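Local coordinates for protein quinoline 2-oxidoreductase small subunit (Pseudomonas putida, PDB 1T3Q) that carries two [2Fe-2S] clusters that probably pass electrons from the molybdenum centre towards FAD during the oxidation of quinoline by the enzyme, at residues F23-A34 and S67-A75; N93-R101 and T111-L122. All blocks are in the same frame, centred on the assembly; numbering follows the deposited sequence.

Contact 1: residues F23-A34 and S67-A75. With FES (Fe2/s2 (inorganic) cluster), chain H.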
loop_
_atom_site.group_PDB
_atom_site.type_symbol
_atom_site.label_atom_id
_atom_site.label_comp_id
_atom_site.label_asym_id
_atom_site.label_seq_id
_atom_site.Cartn_x
_atom_site.Cartn_y
_atom_site.Cartn_z
ATOM N N PHE A 23 12.450 14.373 19.482
ATOM C CA PHE A 23 12.785 14.089 18.092
ATOM C C PHE A 23 14.097 14.749 17.688
ATOM O O PHE A 23 14.495 15.771 18.255
ATOM C CB PHE A 23 11.638 14.527 17.166
ATOM C CG PHE A 23 11.195 15.951 17.363
ATOM C CD1 PHE A 23 11.780 16.984 16.643
ATOM C CD2 PHE A 23 10.192 16.259 18.282
ATOM C CE1 PHE A 23 11.379 18.305 16.831
ATOM C CE2 PHE A 23 9.783 17.578 18.480
ATOM C CZ PHE A 23 10.377 18.603 17.755
ATOM N N TYR A 24 14.775 14.145 16.719
ATOM C CA TYR A 24 16.049 14.656 16.238
ATOM C C TYR A 24 15.900 15.300 14.876
ATOM O O TYR A 24 15.334 14.711 13.960
ATOM C CB TYR A 24 17.081 13.530 16.174
ATOM C CG TYR A 24 17.501 13.050 17.540
ATOM C CD1 TYR A 24 16.632 12.306 18.337
ATOM C CD2 TYR A 24 18.748 13.387 18.060
ATOM C CE1 TYR A 24 16.997 11.912 19.619
ATOM C CE2 TYR A 24 19.121 13.001 19.338
ATOM C CZ TYR A 24 18.242 12.266 20.112
ATOM O OH TYR A 24 18.609 11.898 21.384
ATOM N N VAL A 25 16.419 16.514 14.751
ATOM C CA VAL A 25 16.323 17.260 13.509
ATOM C C VAL A 25 17.540 18.134 13.263
ATOM O O VAL A 25 18.305 18.436 14.183
ATOM C CB VAL A 25 15.083 18.190 13.518
ATOM C CG1 VAL A 25 13.810 17.366 13.534
ATOM C CG2 VAL A 25 15.134 19.112 14.734
ATOM N N GLU A 26 17.716 18.531 12.008
ATOM C CA GLU A 26 18.803 19.428 11.640
ATOM C C GLU A 26 18.209 20.825 11.733
ATOM O O GLU A 26 17.005 21.003 11.536
ATOM C CB GLU A 26 19.263 19.187 10.204
ATOM C CG GLU A 26 19.863 17.829 9.944
ATOM C CD GLU A 26 20.401 17.711 8.536
ATOM O OE1 GLU A 26 19.610 17.822 7.581
ATOM O OE2 GLU A 26 21.624 17.515 8.383
ATOM N N PRO A 27 19.039 21.835 12.033
ATOM C CA PRO A 27 18.543 23.211 12.138
ATOM C C PRO A 27 17.866 23.698 10.850
ATOM O O PRO A 27 16.936 24.498 10.901
ATOM C CB PRO A 27 19.809 24.008 12.457
ATOM C CG PRO A 27 20.635 23.021 13.239
ATOM C CD PRO A 27 20.453 21.749 12.444
ATOM N N ARG A 28 18.333 23.199 9.705
ATOM C CA ARG A 28 17.803 23.595 8.397
ATOM C C ARG A 28 16.379 23.143 8.087
ATOM O O ARG A 28 15.816 23.535 7.064
ATOM C CB ARG A 28 18.721 23.085 7.276
ATOM C CG ARG A 28 18.656 21.571 7.059
ATOM C CD ARG A 28 19.615 21.116 5.958
ATOM N NE ARG A 28 19.412 21.847 4.708
ATOM C CZ ARG A 28 20.152 21.680 3.612
ATOM N NH1 ARG A 28 19.900 22.388 2.519
ATOM N NH2 ARG A 28 21.145 20.802 3.606
ATOM N N MET A 29 15.799 22.314 8.946
ATOM C CA MET A 29 14.447 21.819 8.714
ATOM C C MET A 29 13.412 22.637 9.487
ATOM O O MET A 29 13.569 22.858 10.694
ATOM C CB MET A 29 14.356 20.340 9.133
ATOM C CG MET A 29 12.976 19.714 8.952
ATOM S SD MET A 29 12.884 17.960 9.368
ATOM C CE MET A 29 13.315 17.217 7.804
ATOM N N HIS A 30 12.363 23.101 8.807
ATOM C CA HIS A 30 11.348 23.850 9.532
ATOM C C HIS A 30 10.420 22.894 10.279
ATOM O O HIS A 30 10.425 21.685 10.037
ATOM C CB HIS A 30 10.565 24.821 8.624
ATOM C CG HIS A 30 10.023 24.223 7.358
ATOM N ND1 HIS A 30 9.180 23.132 7.343
ATOM C CD2 HIS A 30 10.124 24.636 6.071
ATOM C CE1 HIS A 30 8.781 22.903 6.104
ATOM N NE2 HIS A 30 9.338 23.803 5.312
ATOM N N LEU A 31 9.653 23.440 11.216
ATOM C CA LEU A 31 8.749 22.650 12.044
ATOM C C LEU A 31 7.701 21.860 11.268
ATOM O O LEU A 31 7.383 20.722 11.630
ATOM C CB LEU A 31 8.073 23.565 13.072
ATOM C CG LEU A 31 7.179 22.888 14.115
ATOM C CD1 LEU A 31 7.933 21.750 14.788
ATOM C CD2 LEU A 31 6.728 23.921 15.137
ATOM N N ALA A 32 7.166 22.452 10.201
ATOM C CA ALA A 32 6.165 21.768 9.387
ATOM C C ALA A 32 6.746 20.452 8.870
ATOM O O ALA A 32 6.135 19.397 9.020
ATOM C CB ALA A 32 5.731 22.659 8.218
ATOM N N ASP A 33 7.931 20.511 8.266
ATOM C CA ASP A 33 8.581 19.301 7.754
ATOM C C ASP A 33 8.919 18.309 8.874
ATOM O O ASP A 33 8.776 17.100 8.701
ATOM C CB ASP A 33 9.870 19.655 6.994
ATOM C CG ASP A 33 9.621 20.037 5.536
ATOM O OD1 ASP A 33 10.592 20.434 4.851
ATOM O OD2 ASP A 33 8.464 19.943 5.065
ATOM N N ALA A 34 9.372 18.809 10.022
ATOM C CA ALA A 34 9.723 17.918 11.126
ATOM C C ALA A 34 8.499 17.166 11.634
ATOM O O ALA A 34 8.550 15.950 11.843
ATOM C CB ALA A 34 10.373 18.705 12.262
ATOM N N SER A 67 4.097 27.014 10.959
ATOM C CA SER A 67 5.144 26.038 11.233
ATOM C C SER A 67 6.207 26.006 10.142
ATOM O O SER A 67 7.306 25.510 10.368
ATOM C CB SER A 67 4.549 24.636 11.431
ATOM O OG SER A 67 3.721 24.262 10.347
ATOM N N CYS A 68 5.892 26.531 8.960
ATOM C CA CYS A 68 6.885 26.548 7.886
ATOM C C CYS A 68 7.887 27.676 8.135
ATOM O O CYS A 68 8.970 27.700 7.541
ATOM C CB CYS A 68 6.215 26.748 6.524
ATOM S SG CYS A 68 5.568 28.387 6.226
ATOM N N LEU A 69 7.515 28.616 9.006
ATOM C CA LEU A 69 8.390 29.732 9.340
ATOM C C LEU A 69 8.895 29.639 10.782
ATOM O O LEU A 69 9.240 30.646 11.405
ATOM C CB LEU A 69 7.677 31.068 9.115
ATOM C CG LEU A 69 7.264 31.380 7.672
ATOM C CD1 LEU A 69 6.875 32.839 7.589
ATOM C CD2 LEU A 69 8.416 31.094 6.697
ATOM N N THR A 70 8.919 28.419 11.301
ATOM C CA THR A 70 9.418 28.141 12.643
ATOM C C THR A 70 10.434 27.023 12.463
ATOM O O THR A 70 10.117 26.005 11.861
ATOM C CB THR A 70 8.304 27.625 13.590
ATOM O OG1 THR A 70 7.262 28.603 13.703
ATOM C CG2 THR A 70 8.884 27.341 14.979
ATOM N N LEU A 71 11.661 27.198 12.949
ATOM C CA LEU A 71 12.636 26.122 12.805
ATOM C C LEU A 71 12.172 24.987 13.709
ATOM O O LEU A 71 11.619 25.229 14.789
ATOM C CB LEU A 71 14.042 26.574 13.238
ATOM C CG LEU A 71 14.727 27.737 12.509
ATOM C CD1 LEU A 71 16.115 27.948 13.102
ATOM C CD2 LEU A 71 14.844 27.434 11.018
ATOM N N ALA A 72 12.387 23.751 13.279
ATOM C CA ALA A 72 11.989 22.620 14.097
ATOM C C ALA A 72 12.703 22.720 15.444
ATOM O O ALA A 72 12.125 22.398 16.482
ATOM C CB ALA A 72 12.348 21.305 13.397
ATOM N N VAL A 73 13.953 23.177 15.436
ATOM C CA VAL A 73 14.691 23.297 16.690
ATOM C C VAL A 73 14.099 24.356 17.623
ATOM O O VAL A 73 14.373 24.351 18.821
ATOM C CB VAL A 73 16.203 23.593 16.463
ATOM C CG1 VAL A 73 16.851 22.426 15.745
ATOM C CG2 VAL A 73 16.394 24.886 15.684
ATOM N N GLN A 74 13.274 25.252 17.088
ATOM C CA GLN A 74 12.656 26.277 17.925
ATOM C C GLN A 74 11.428 25.744 18.653
ATOM O O GLN A 74 10.745 26.483 19.358
ATOM C CB GLN A 74 12.288 27.507 17.092
ATOM C CG GLN A 74 13.512 28.277 16.614
ATOM C CD GLN A 74 13.170 29.454 15.729
ATOM O OE1 GLN A 74 12.487 29.305 14.721
ATOM N NE2 GLN A 74 13.653 30.632 16.097
ATOM N N ALA A 75 11.156 24.452 18.496
ATOM C CA ALA A 75 10.014 23.844 19.169
ATOM C C ALA A 75 10.415 23.432 20.582
ATOM O O ALA A 75 9.565 23.078 21.403
ATOM C CB ALA A 75 9.531 22.625 18.394
HETATM FE FE1 FES H . 1.952 28.413 3.562
HETATM FE FE2 FES H . 3.226 27.851 5.902
HETATM S S1 FES H . 2.066 29.613 5.531
HETATM S S2 FES H . 3.063 26.538 4.027
HETATM O O HOH W 1 15.222 23.065 12.862
#
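His30 and Leu71 bridge two buried, mostly irregular backbones, in a contact that joins the turn between strand 19-25 and helix 31-39 to the loop leading away from cluster ligand Cys68. Ala72 N gives a nearly straight hydrogen bond to Met29 O (3.0 Å), and Leu31 N gives one to Thr70 O (2.7 Å), so Met29, before the N-cap, and Leu31, opening the helix, are both tied to the loop. Ala32 N reaches Ser67 O at 3.1 Å from well above the carbonyl plane, a more bent bond. Water 1 accepts from Val73 N, within hydrogen-bonding distance of Pro27 O and Met29 O. His30 is the N-cap: with CG between its own N and carbonyl carbon (chi1 50°), the ring turns back and ND1 accepts from Asp33 N in the ring plane (3.0 Å). One ring face lies under Cys68 CA, a CH-pi contact of 4.1 Å to the centroid, while NE2 is hydrogen-bonded to Glu49 of the cluster pocket. Losing the ring to an alanine is likely to leave Asp33 N uncapped, take one partner from Glu49 and open a gap beside Cys68 CA. Beside the bridge the packing is apolar: Ala72 CB presses tightly on Ala34 CB (3.5 Å) and meets Val25 CG2, and Ala75 CB touches both Leu31 CD1 and the edge of the Phe23 ring. Asp33 and Gln74 carry polar contacts on to the medium subunit, and Leu69 touches FAD. Cys68 SG binds iron FE2 of the cluster at 2.4 Å, shared with Cys56. Such a helix packed against a mixed sheet, with its cluster held in loops at the edge, is the beta-grasp fold of plant-type [2Fe-2S] ferredoxin domains.

Contact 2: residues N93-R101 and T111-L122; sequences NALQDSFRR and TAGMLATARSIL
Leu95 is the knob of this helix pair: its side chain drops into a hole on helix 111-122 walled by Leu115, Ala118, Arg119 and Leu122. CG lies anti to the backbone N (chi1 -178°), which carries the fork outward from helix 94-101, and its two branches divide the hollow. CD2 touches Ala118 CB and lies 3.8 Å from Arg119 CG, while CD1 meets Leu122 CD1 at 4.1 Å. The floor nearest the fork is Leu115 CD2, 3.7 Å from Leu95 CG. That same methyl serves a second neighbour one turn along. It stands over the centre of the Phe99 ring, 3.9 Å from the centroid and 11° off the normal, so Leu115 packs against both Leu95 and a ring face, the latter in a CH-pi contact. Met114 CB comes to the edge of this ring, 4.0 Å from Phe99 CE2, its chain crossing the ring's side chain at about a right angle, and Thr111 CG2 adds a looser contact. The axes approach to 11.2 Å and run at 124° to each other, with small Ala118 as one wall of the hole. Helix 148-154 packs on Phe99 and Met114, and Leu27 of the large subunit touches Phe99 and Thr111. No hydrogen bond crosses between the helices. The polar ends turn elsewhere, Arg119 to Glu81, Gln96 NE2 to Leu27 O of the large subunit and Gln96 OE1 back to Asn93 N, so what joins the two helices directly is apolar packing and a CH-pi contact, as befits the core of an all-helical [2Fe-2S] domain.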
loop_
_atom_site.group_PDB
_atom_site.type_symbol
_atom_site.label_atom_id
_atom_site.label_comp_id
_atom_site.label_asym_id
_atom_site.label_seq_id
_atom_site.Cartn_x
_atom_site.Cartn_y
_atom_site.Cartn_z
ATOM N N ASN A 93 -15.024 16.747 17.103
ATOM C CA ASN A 93 -15.490 17.616 18.175
ATOM C C ASN A 93 -16.454 18.620 17.561
ATOM O O ASN A 93 -16.678 18.604 16.347
ATOM C CB ASN A 93 -14.322 18.292 18.919
ATOM C CG ASN A 93 -13.628 19.376 18.113
ATOM O OD1 ASN A 93 -12.655 19.963 18.590
ATOM N ND2 ASN A 93 -14.114 19.654 16.911
ATOM N N ALA A 94 -17.039 19.478 18.385
ATOM C CA ALA A 94 -18.020 20.439 17.899
ATOM C C ALA A 94 -17.582 21.239 16.674
ATOM O O ALA A 94 -18.345 21.373 15.715
ATOM C CB ALA A 94 -18.415 21.385 19.024
ATOM N N LEU A 95 -16.368 21.775 16.709
ATOM C CA LEU A 95 -15.861 22.573 15.592
ATOM C C LEU A 95 -15.759 21.748 14.312
ATOM O O LEU A 95 -16.233 22.174 13.261
ATOM C CB LEU A 95 -14.489 23.162 15.936
ATOM C CG LEU A 95 -13.862 24.066 14.866
ATOM C CD1 LEU A 95 -14.819 25.200 14.518
ATOM C CD2 LEU A 95 -12.531 24.616 15.377
ATOM N N GLN A 96 -15.142 20.573 14.407
ATOM C CA GLN A 96 -14.982 19.687 13.254
ATOM C C GLN A 96 -16.336 19.274 12.700
ATOM O O GLN A 96 -16.575 19.341 11.493
ATOM C CB GLN A 96 -14.191 18.437 13.645
ATOM C CG GLN A 96 -12.762 18.718 14.076
ATOM C CD GLN A 96 -12.091 17.496 14.662
ATOM O OE1 GLN A 96 -12.585 16.912 15.629
ATOM N NE2 GLN A 96 -10.958 17.099 14.083
ATOM N N ASP A 97 -17.226 18.846 13.588
ATOM C CA ASP A 97 -18.553 18.429 13.167
ATOM C C ASP A 97 -19.282 19.566 12.468
ATOM O O ASP A 97 -20.023 19.343 11.506
ATOM C CB ASP A 97 -19.366 17.940 14.367
ATOM C CG ASP A 97 -20.788 17.587 13.992
ATOM O OD1 ASP A 97 -21.696 18.408 14.244
ATOM O OD2 ASP A 97 -20.991 16.495 13.431
ATOM N N SER A 98 -19.066 20.789 12.946
ATOM C CA SER A 98 -19.699 21.950 12.342
ATOM C C SER A 98 -19.170 22.162 10.921
ATOM O O SER A 98 -19.936 22.460 10.002
ATOM C CB SER A 98 -19.436 23.194 13.181
ATOM O OG SER A 98 -20.171 24.288 12.676
ATOM N N PHE A 99 -17.860 22.024 10.744
ATOM C CA PHE A 99 -17.263 22.177 9.413
ATOM C C PHE A 99 -17.950 21.208 8.446
ATOM O O PHE A 99 -18.266 21.561 7.307
ATOM C CB PHE A 99 -15.757 21.861 9.460
ATOM C CG PHE A 99 -14.883 23.075 9.597
ATOM C CD1 PHE A 99 -15.038 23.952 10.671
ATOM C CD2 PHE A 99 -13.897 23.343 8.651
ATOM C CE1 PHE A 99 -14.227 25.075 10.799
ATOM C CE2 PHE A 99 -13.076 24.468 8.771
ATOM C CZ PHE A 99 -13.240 25.335 9.847
ATOM N N ARG A 100 -18.182 19.984 8.916
ATOM C CA ARG A 100 -18.816 18.957 8.106
ATOM C C ARG A 100 -20.276 19.288 7.796
ATOM O O ARG A 100 -20.705 19.211 6.643
ATOM C CB ARG A 100 -18.746 17.603 8.816
ATOM C CG ARG A 100 -19.241 16.455 7.966
ATOM C CD ARG A 100 -19.360 15.178 8.764
ATOM N NE ARG A 100 -19.781 14.071 7.913
ATOM C CZ ARG A 100 -20.350 12.960 8.367
ATOM N NH1 ARG A 100 -20.566 12.814 9.667
ATOM N NH2 ARG A 100 -20.703 11.998 7.521
ATOM N N ARG A 101 -21.036 19.653 8.825
ATOM C CA ARG A 101 -22.447 19.987 8.640
ATOM C C ARG A 101 -22.660 21.161 7.689
ATOM O O ARG A 101 -23.640 21.189 6.943
ATOM C CB ARG A 101 -23.107 20.299 9.992
ATOM C CG ARG A 101 -23.296 19.084 10.885
ATOM C CD ARG A 101 -24.104 19.407 12.143
ATOM N NE ARG A 101 -23.370 20.218 13.115
ATOM C CZ ARG A 101 -23.508 21.530 13.265
ATOM N NH1 ARG A 101 -22.794 22.167 14.182
ATOM N NH2 ARG A 101 -24.362 22.207 12.508
ATOM N N THR A 111 -7.859 22.810 5.502
ATOM C CA THR A 111 -8.602 22.531 6.723
ATOM C C THR A 111 -7.831 22.516 8.040
ATOM O O THR A 111 -8.274 23.130 9.008
ATOM C CB THR A 111 -9.411 21.237 6.538
ATOM O OG1 THR A 111 -10.143 21.334 5.305
ATOM C CG2 THR A 111 -10.416 21.057 7.667
ATOM N N ALA A 112 -6.693 21.836 8.092
ATOM C CA ALA A 112 -5.909 21.814 9.329
ATOM C C ALA A 112 -5.592 23.247 9.787
ATOM O O ALA A 112 -5.778 23.597 10.961
ATOM C CB ALA A 112 -4.625 21.018 9.124
ATOM N N GLY A 113 -5.127 24.080 8.861
ATOM C CA GLY A 113 -4.810 25.462 9.188
ATOM C C GLY A 113 -6.033 26.271 9.590
ATOM O O GLY A 113 -5.962 27.101 10.504
ATOM N N MET A 114 -7.152 26.040 8.906
ATOM C CA MET A 114 -8.399 26.733 9.212
ATOM C C MET A 114 -8.805 26.458 10.657
ATOM O O MET A 114 -9.146 27.375 11.398
ATOM C CB MET A 114 -9.525 26.254 8.288
ATOM C CG MET A 114 -9.432 26.743 6.855
ATOM S SD MET A 114 -9.643 28.516 6.746
ATOM C CE MET A 114 -9.117 28.791 5.012
ATOM N N LEU A 115 -8.765 25.187 11.044
ATOM C CA LEU A 115 -9.142 24.777 12.394
ATOM C C LEU A 115 -8.276 25.413 13.480
ATOM O O LEU A 115 -8.785 25.816 14.535
ATOM C CB LEU A 115 -9.092 23.248 12.509
ATOM C CG LEU A 115 -10.149 22.487 11.695
ATOM C CD1 LEU A 115 -9.817 21.005 11.660
ATOM C CD2 LEU A 115 -11.527 22.715 12.301
ATOM N N ALA A 116 -6.973 25.508 13.221
ATOM C CA ALA A 116 -6.048 26.103 14.181
ATOM C C ALA A 116 -6.439 27.558 14.442
ATOM O O ALA A 116 -6.601 27.979 15.592
ATOM C CB ALA A 116 -4.605 26.024 13.646
ATOM N N THR A 117 -6.610 28.328 13.375
ATOM C CA THR A 117 -6.978 29.727 13.529
ATOM C C THR A 117 -8.359 29.854 14.175
ATOM O O THR A 117 -8.560 30.686 15.061
ATOM C CB THR A 117 -6.972 30.466 12.173
ATOM O OG1 THR A 117 -5.661 30.392 11.598
ATOM C CG2 THR A 117 -7.337 31.936 12.363
ATOM N N ALA A 118 -9.302 29.020 13.749
ATOM C CA ALA A 118 -10.652 29.076 14.308
ATOM C C ALA A 118 -10.643 28.802 15.814
ATOM O O ALA A 118 -11.337 29.483 16.578
ATOM C CB ALA A 118 -11.559 28.085 13.601
ATOM N N ARG A 119 -9.862 27.816 16.244
ATOM C CA ARG A 119 -9.791 27.495 17.667
ATOM C C ARG A 119 -9.309 28.710 18.446
ATOM O O ARG A 119 -9.857 29.049 19.494
ATOM C CB ARG A 119 -8.841 26.322 17.922
ATOM C CG ARG A 119 -9.320 24.977 17.416
ATOM C CD ARG A 119 -8.426 23.878 17.968
ATOM N NE ARG A 119 -8.546 23.792 19.421
ATOM C CZ ARG A 119 -7.633 23.256 20.226
ATOM N NH1 ARG A 119 -7.845 23.226 21.532
ATOM N NH2 ARG A 119 -6.506 22.762 19.729
ATOM N N SER A 120 -8.277 29.365 17.925
ATOM C CA SER A 120 -7.721 30.547 18.569
ATOM C C SER A 120 -8.775 31.636 18.731
ATOM O O SER A 120 -8.872 32.267 19.781
ATOM C CB SER A 120 -6.550 31.091 17.752
ATOM O OG SER A 120 -6.023 32.258 18.360
ATOM N N ILE A 121 -9.557 31.855 17.677
ATOM C CA ILE A 121 -10.619 32.857 17.678
ATOM C C ILE A 121 -11.655 32.546 18.756
ATOM O O ILE A 121 -12.029 33.412 19.552
ATOM C CB ILE A 121 -11.359 32.884 16.317
ATOM C CG1 ILE A 121 -10.419 33.371 15.216
ATOM C CG2 ILE A 121 -12.597 33.764 16.411
ATOM C CD1 ILE A 121 -11.021 33.301 13.823
ATOM N N LEU A 122 -12.111 31.298 18.765
ATOM C CA LEU A 122 -13.128 30.845 19.703
ATOM C C LEU A 122 -12.660 30.845 21.144
ATOM O O LEU A 122 -13.476 30.930 22.064
ATOM C CB LEU A 122 -13.610 29.448 19.310
ATOM C CG LEU A 122 -14.309 29.410 17.948
ATOM C CD1 LEU A 122 -14.486 27.970 17.492
ATOM C CD2 LEU A 122 -15.652 30.126 18.050
#

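Both contacts are buried, yet they belong to different halves of the chain and share no helix or strand: their centres lie 25 Å apart on opposite sides of the chain's centre. Contact 1 sits in the mixed-sheet domain and supplies a cluster ligand itself; contact 2 lies in the helical domain near the other cluster, to which it gives no ligand. Their chemistry follows this. At 23-34 with 67-75, irregular backbones are joined by hydrogen bonds and a shared water, whereas 93-101 and 111-122 satisfy their own backbones as helices and meet through hydrocarbon. Contact 1 borders chiefly the medium subunit and FAD, contact 2 chiefly the large subunit.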